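PDB 6M6Q: dicer Related Helicase from Caenorhabditis elegans, which probably hydrolyses ATP and binds double- and single-stranded RNA as a RIG-I-like receptor-family helicase, of which this chain is the N-terminal domain. Local coordinates for residues Leu8-Pro19 and Tyr149-Asp159. Residues are numbered along the deposited sequence; the frame is centred on the assembly and turned at random.
Sequences LEDYDKSKLRLP and YGYSHWEDLPD
Leu16, Arg17 and Leu18 lie antiparallel to His153, Trp154 and Glu155, where the N-terminal loop ahead of helix 25-29 is tied by backbone bonds to the chain leaving helix 146-152. A single beta bridge pairs Leu16 with Glu155: Asp156 N donates to Lys15 O (3.0 Å), and Arg17 N to Trp154 O (3.2 Å). Trp154, with positive phi, is the first residue past helix 146-152 to leave helical geometry, in a Schellman motif, and starts a type II beta turn to Leu157, which presents these groups to the loop. His153 bonds twice to Leu18, its carbonyl O taking Leu18 N and its ND1 donating a hydrogen bond to Leu18 O (2.8 Å); the acceptor lies in the imidazole plane and ND1 meets a lone pair, so the ring's rotation is well defined. At the far side of that ring NE2 is held by Asp138, and Phe25 stacks on it. Leu16 CD1 lies over one face of the imidazole, 4.0 Å from His153 CG, while Leu16 CD2 rests on Glu155 CB. In Leu18, CG anti to the backbone N (chi1 -166°) directs the side chain over the indole, with CB on its face, 3.6 Å from Trp154 CD2, and CD1 over the six-membered ring, 3.8 Å from the centroid and 10° off the normal, a CH-pi contact. Tyr28 meets the same indole edge-to-face. Further out, Arg17 bends at chi2 (-82°), running its CG past Leu157 O and carrying NH2 to Asp159 OD2, a 2.8 Å salt bridge in which the carboxylate is met from above its plane. Lys13 lays its methylenes across the Tyr149 hydroxyl and turns NZ back to Leu8 O and Tyr11 O. Buried leucines and aromatic rings thus flank a single beta bridge and its neighbouring backbone bonds, with the Arg17-Asp159 pair at the outer end, where solvent probably screens its charges.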
loop_
_atom_site.group_PDB
_atom_site.type_symbol
_atom_site.label_atom_id
_atom_site.label_comp_id
_atom_site.label_asym_id
_atom_site.label_seq_id
_atom_site.Cartn_x
_atom_site.Cartn_y
_atom_site.Cartn_z
ATOM N N LEU B 8 9.563 20.284 23.643
ATOM C CA LEU B 8 9.559 20.531 22.173
ATOM C C LEU B 8 9.095 21.971 21.904
ATOM O O LEU B 8 9.809 22.684 21.188
ATOM C CB LEU B 8 8.636 19.522 21.478
ATOM C CG LEU B 8 8.845 19.352 19.968
ATOM C CD1 LEU B 8 8.542 17.936 19.547
ATOM C CD2 LEU B 8 7.990 20.319 19.156
ATOM N N GLU B 9 7.971 22.386 22.504
ATOM C CA GLU B 9 7.308 23.686 22.200
ATOM C C GLU B 9 8.263 24.847 22.530
ATOM O O GLU B 9 8.093 25.922 21.911
ATOM C CB GLU B 9 5.970 23.808 22.932
ATOM C CG GLU B 9 6.054 23.597 24.429
ATOM C CD GLU B 9 4.733 23.186 25.062
ATOM O OE1 GLU B 9 3.755 23.969 24.962
ATOM O OE2 GLU B 9 4.673 22.072 25.625
ATOM N N ASP B 10 9.266 24.616 23.399
ATOM C CA ASP B 10 10.280 25.630 23.828
ATOM C C ASP B 10 11.362 25.802 22.742
ATOM O O ASP B 10 11.779 26.948 22.512
ATOM C CB ASP B 10 10.934 25.252 25.166
ATOM C CG ASP B 10 9.966 25.140 26.337
ATOM O OD1 ASP B 10 10.301 24.419 27.310
ATOM O OD2 ASP B 10 8.897 25.789 26.282
ATOM N N TYR B 11 11.813 24.700 22.128
ATOM C CA TYR B 11 12.969 24.636 21.182
ATOM C C TYR B 11 12.760 25.611 20.011
ATOM O O TYR B 11 11.609 25.891 19.675
ATOM C CB TYR B 11 13.147 23.199 20.675
ATOM C CG TYR B 11 14.479 22.894 20.036
ATOM C CD1 TYR B 11 15.571 22.508 20.805
ATOM C CD2 TYR B 11 14.640 22.923 18.656
ATOM C CE1 TYR B 11 16.791 22.190 20.225
ATOM C CE2 TYR B 11 15.856 22.623 18.062
ATOM C CZ TYR B 11 16.931 22.242 18.847
ATOM O OH TYR B 11 18.131 21.941 18.265
ATOM N N ASP B 12 13.851 26.011 19.349
ATOM C CA ASP B 12 13.910 27.097 18.328
ATOM C C ASP B 12 12.964 26.820 17.144
ATOM O O ASP B 12 12.016 27.606 16.977
ATOM C CB ASP B 12 15.341 27.292 17.827
ATOM C CG ASP B 12 15.632 28.710 17.373
ATOM O OD1 ASP B 12 14.648 29.469 17.109
ATOM O OD2 ASP B 12 16.832 29.047 17.269
ATOM N N LYS B 13 13.326 25.879 16.259
ATOM C CA LYS B 13 12.540 25.462 15.052
ATOM C C LYS B 13 12.571 26.544 13.958
ATOM O O LYS B 13 11.798 26.407 12.983
ATOM C CB LYS B 13 11.077 25.153 15.405
ATOM C CG LYS B 13 10.839 23.884 16.212
ATOM C CD LYS B 13 9.368 23.606 16.441
ATOM C CE LYS B 13 9.058 23.255 17.880
ATOM N NZ LYS B 13 9.263 24.405 18.784
ATOM N N SER B 14 13.450 27.541 14.062
ATOM C CA SER B 14 13.603 28.624 13.048
ATOM C C SER B 14 14.560 28.167 11.940
ATOM O O SER B 14 14.467 28.707 10.819
ATOM C CB SER B 14 14.069 29.903 13.677
ATOM O OG SER B 14 15.326 29.722 14.312
ATOM N N LYS B 15 15.414 27.180 12.241
ATOM C CA LYS B 15 16.464 26.672 11.327
ATOM C C LYS B 15 15.904 25.536 10.441
ATOM O O LYS B 15 16.610 25.151 9.482
ATOM C CB LYS B 15 17.676 26.213 12.143
ATOM C CG LYS B 15 18.290 27.270 13.048
ATOM C CD LYS B 15 19.040 28.338 12.297
ATOM C CE LYS B 15 19.138 29.642 13.059
ATOM N NZ LYS B 15 17.851 30.384 13.050
ATOM N N LEU B 16 14.702 25.011 10.741
ATOM C CA LEU B 16 14.112 23.843 10.011
ATOM C C LEU B 16 13.517 24.334 8.683
ATOM O O LEU B 16 12.597 25.160 8.738
ATOM C CB LEU B 16 13.017 23.163 10.849
ATOM C CG LEU B 16 13.311 22.924 12.331
ATOM C CD1 LEU B 16 12.112 22.265 13.008
ATOM C CD2 LEU B 16 14.553 22.075 12.524
ATOM N N ARG B 17 13.952 23.776 7.551
ATOM C CA ARG B 17 13.381 24.066 6.209
ATOM C C ARG B 17 12.175 23.149 5.939
ATOM O O ARG B 17 11.447 23.416 4.953
ATOM C CB ARG B 17 14.450 23.901 5.129
ATOM C CG ARG B 17 15.496 25.002 5.132
ATOM C CD ARG B 17 15.017 26.247 4.392
ATOM N NE ARG B 17 15.750 27.458 4.775
ATOM C CZ ARG B 17 15.517 28.193 5.876
ATOM N NH1 ARG B 17 14.568 27.844 6.729
ATOM N NH2 ARG B 17 16.249 29.269 6.123
ATOM N N LEU B 18 11.997 22.100 6.757
ATOM C CA LEU B 18 10.868 21.133 6.668
ATOM C C LEU B 18 10.271 20.933 8.059
ATOM O O LEU B 18 10.493 19.911 8.699
ATOM C CB LEU B 18 11.366 19.806 6.077
ATOM C CG LEU B 18 10.270 18.838 5.625
ATOM C CD1 LEU B 18 9.891 19.070 4.167
ATOM C CD2 LEU B 18 10.714 17.397 5.831
ATOM N N PRO B 19 9.436 21.875 8.534
ATOM C CA PRO B 19 8.726 21.695 9.795
ATOM C C PRO B 19 7.611 20.638 9.681
ATOM O O PRO B 19 7.289 20.224 8.558
ATOM C CB PRO B 19 8.144 23.093 10.074
ATOM C CG PRO B 19 7.941 23.700 8.682
ATOM C CD PRO B 19 9.047 23.108 7.827
ATOM N N TYR B 149 16.304 14.469 15.098
ATOM C CA TYR B 149 15.089 15.332 15.015
ATOM C C TYR B 149 15.320 16.381 13.943
ATOM O O TYR B 149 14.540 16.436 12.990
ATOM C CB TYR B 149 14.750 15.973 16.363
ATOM C CG TYR B 149 13.717 17.074 16.314
ATOM C CD1 TYR B 149 14.101 18.409 16.363
ATOM C CD2 TYR B 149 12.358 16.797 16.286
ATOM C CE1 TYR B 149 13.170 19.437 16.340
ATOM C CE2 TYR B 149 11.412 17.815 16.266
ATOM C CZ TYR B 149 11.823 19.140 16.309
ATOM O OH TYR B 149 10.909 20.149 16.306
ATOM N N GLY B 150 16.432 17.106 14.050
ATOM C CA GLY B 150 16.817 18.160 13.100
ATOM C C GLY B 150 16.898 17.637 11.679
ATOM O O GLY B 150 16.337 18.284 10.767
ATOM N N TYR B 151 17.560 16.498 11.508
ATOM C CA TYR B 151 17.854 15.869 10.200
ATOM C C TYR B 151 16.529 15.508 9.502
ATOM O O TYR B 151 16.434 15.665 8.244
ATOM C CB TYR B 151 18.777 14.665 10.406
ATOM C CG TYR B 151 19.380 14.119 9.138
ATOM C CD1 TYR B 151 20.557 14.632 8.620
ATOM C CD2 TYR B 151 18.763 13.091 8.444
ATOM C CE1 TYR B 151 21.098 14.150 7.433
ATOM C CE2 TYR B 151 19.296 12.588 7.265
ATOM C CZ TYR B 151 20.473 13.116 6.759
ATOM O OH TYR B 151 20.993 12.644 5.587
ATOM N N SER B 152 15.527 15.100 10.293
ATOM C CA SER B 152 14.173 14.700 9.819
ATOM C C SER B 152 13.367 15.939 9.392
ATOM O O SER B 152 12.346 15.766 8.675
ATOM C CB SER B 152 13.442 13.890 10.874
ATOM O OG SER B 152 12.841 14.728 11.850
ATOM N N HIS B 153 13.834 17.138 9.779
ATOM C CA HIS B 153 13.162 18.446 9.545
ATOM C C HIS B 153 14.010 19.365 8.632
ATOM O O HIS B 153 13.579 20.513 8.410
ATOM C CB HIS B 153 12.895 19.120 10.890
ATOM C CG HIS B 153 11.734 18.567 11.633
ATOM N ND1 HIS B 153 10.438 18.769 11.224
ATOM C CD2 HIS B 153 11.662 17.894 12.804
ATOM C CE1 HIS B 153 9.618 18.208 12.095
ATOM N NE2 HIS B 153 10.342 17.680 13.074
ATOM N N TRP B 154 15.169 18.899 8.140
ATOM C CA TRP B 154 16.106 19.688 7.278
ATOM C C TRP B 154 16.633 20.932 8.045
ATOM O O TRP B 154 16.601 22.061 7.469
ATOM C CB TRP B 154 15.433 20.124 5.957
ATOM C CG TRP B 154 14.876 19.038 5.088
ATOM C CD1 TRP B 154 15.046 17.686 5.216
ATOM C CD2 TRP B 154 14.108 19.230 3.879
ATOM N NE1 TRP B 154 14.411 17.030 4.191
ATOM C CE2 TRP B 154 13.832 17.953 3.354
ATOM C CE3 TRP B 154 13.608 20.350 3.210
ATOM C CZ2 TRP B 154 13.083 17.771 2.192
ATOM C CZ3 TRP B 154 12.870 20.171 2.062
ATOM C CH2 TRP B 154 12.623 18.899 1.555
ATOM N N GLU B 155 17.130 20.744 9.264
ATOM C CA GLU B 155 17.745 21.811 10.092
ATOM C C GLU B 155 19.022 22.329 9.410
ATOM O O GLU B 155 19.834 21.497 8.957
ATOM C CB GLU B 155 18.052 21.264 11.484
ATOM C CG GLU B 155 18.382 22.316 12.506
ATOM C CD GLU B 155 18.588 21.751 13.894
ATOM O OE1 GLU B 155 19.405 20.818 14.026
ATOM O OE2 GLU B 155 17.916 22.220 14.829
ATOM N N ASP B 156 19.180 23.660 9.375
ATOM C CA ASP B 156 20.375 24.409 8.885
ATOM C C ASP B 156 20.580 24.137 7.385
ATOM O O ASP B 156 21.709 24.341 6.906
ATOM C CB ASP B 156 21.645 24.080 9.694
ATOM C CG ASP B 156 21.540 24.344 11.191
ATOM O OD1 ASP B 156 20.725 25.221 11.588
ATOM O OD2 ASP B 156 22.270 23.665 11.950
ATOM N N LEU B 157 19.525 23.782 6.655
ATOM C CA LEU B 157 19.586 23.560 5.185
ATOM C C LEU B 157 19.507 24.921 4.492
ATOM O O LEU B 157 18.712 25.777 4.887
ATOM C CB LEU B 157 18.441 22.625 4.759
ATOM C CG LEU B 157 18.417 22.222 3.278
ATOM C CD1 LEU B 157 19.287 20.995 3.015
ATOM C CD2 LEU B 157 16.995 21.964 2.806
ATOM N N PRO B 158 20.348 25.186 3.461
ATOM C CA PRO B 158 20.282 26.457 2.742
ATOM C C PRO B 158 18.903 26.711 2.111
ATOM O O PRO B 158 18.184 25.770 1.865
ATOM C CB PRO B 158 21.379 26.322 1.672
ATOM C CG PRO B 158 22.337 25.304 2.265
ATOM C CD PRO B 158 21.428 24.313 2.961
ATOM N N ASP B 159 18.614 27.983 1.830
ATOM C CA ASP B 159 17.280 28.509 1.432
ATOM C C ASP B 159 16.952 28.065 -0.001
ATOM O O ASP B 159 15.777 27.742 -0.266
ATOM C CB ASP B 159 17.252 30.037 1.544
ATOM C CG ASP B 159 17.781 30.558 2.873
ATOM O OD1 ASP B 159 18.992 30.893 2.946
ATOM O OD2 ASP B 159 16.998 30.595 3.826
#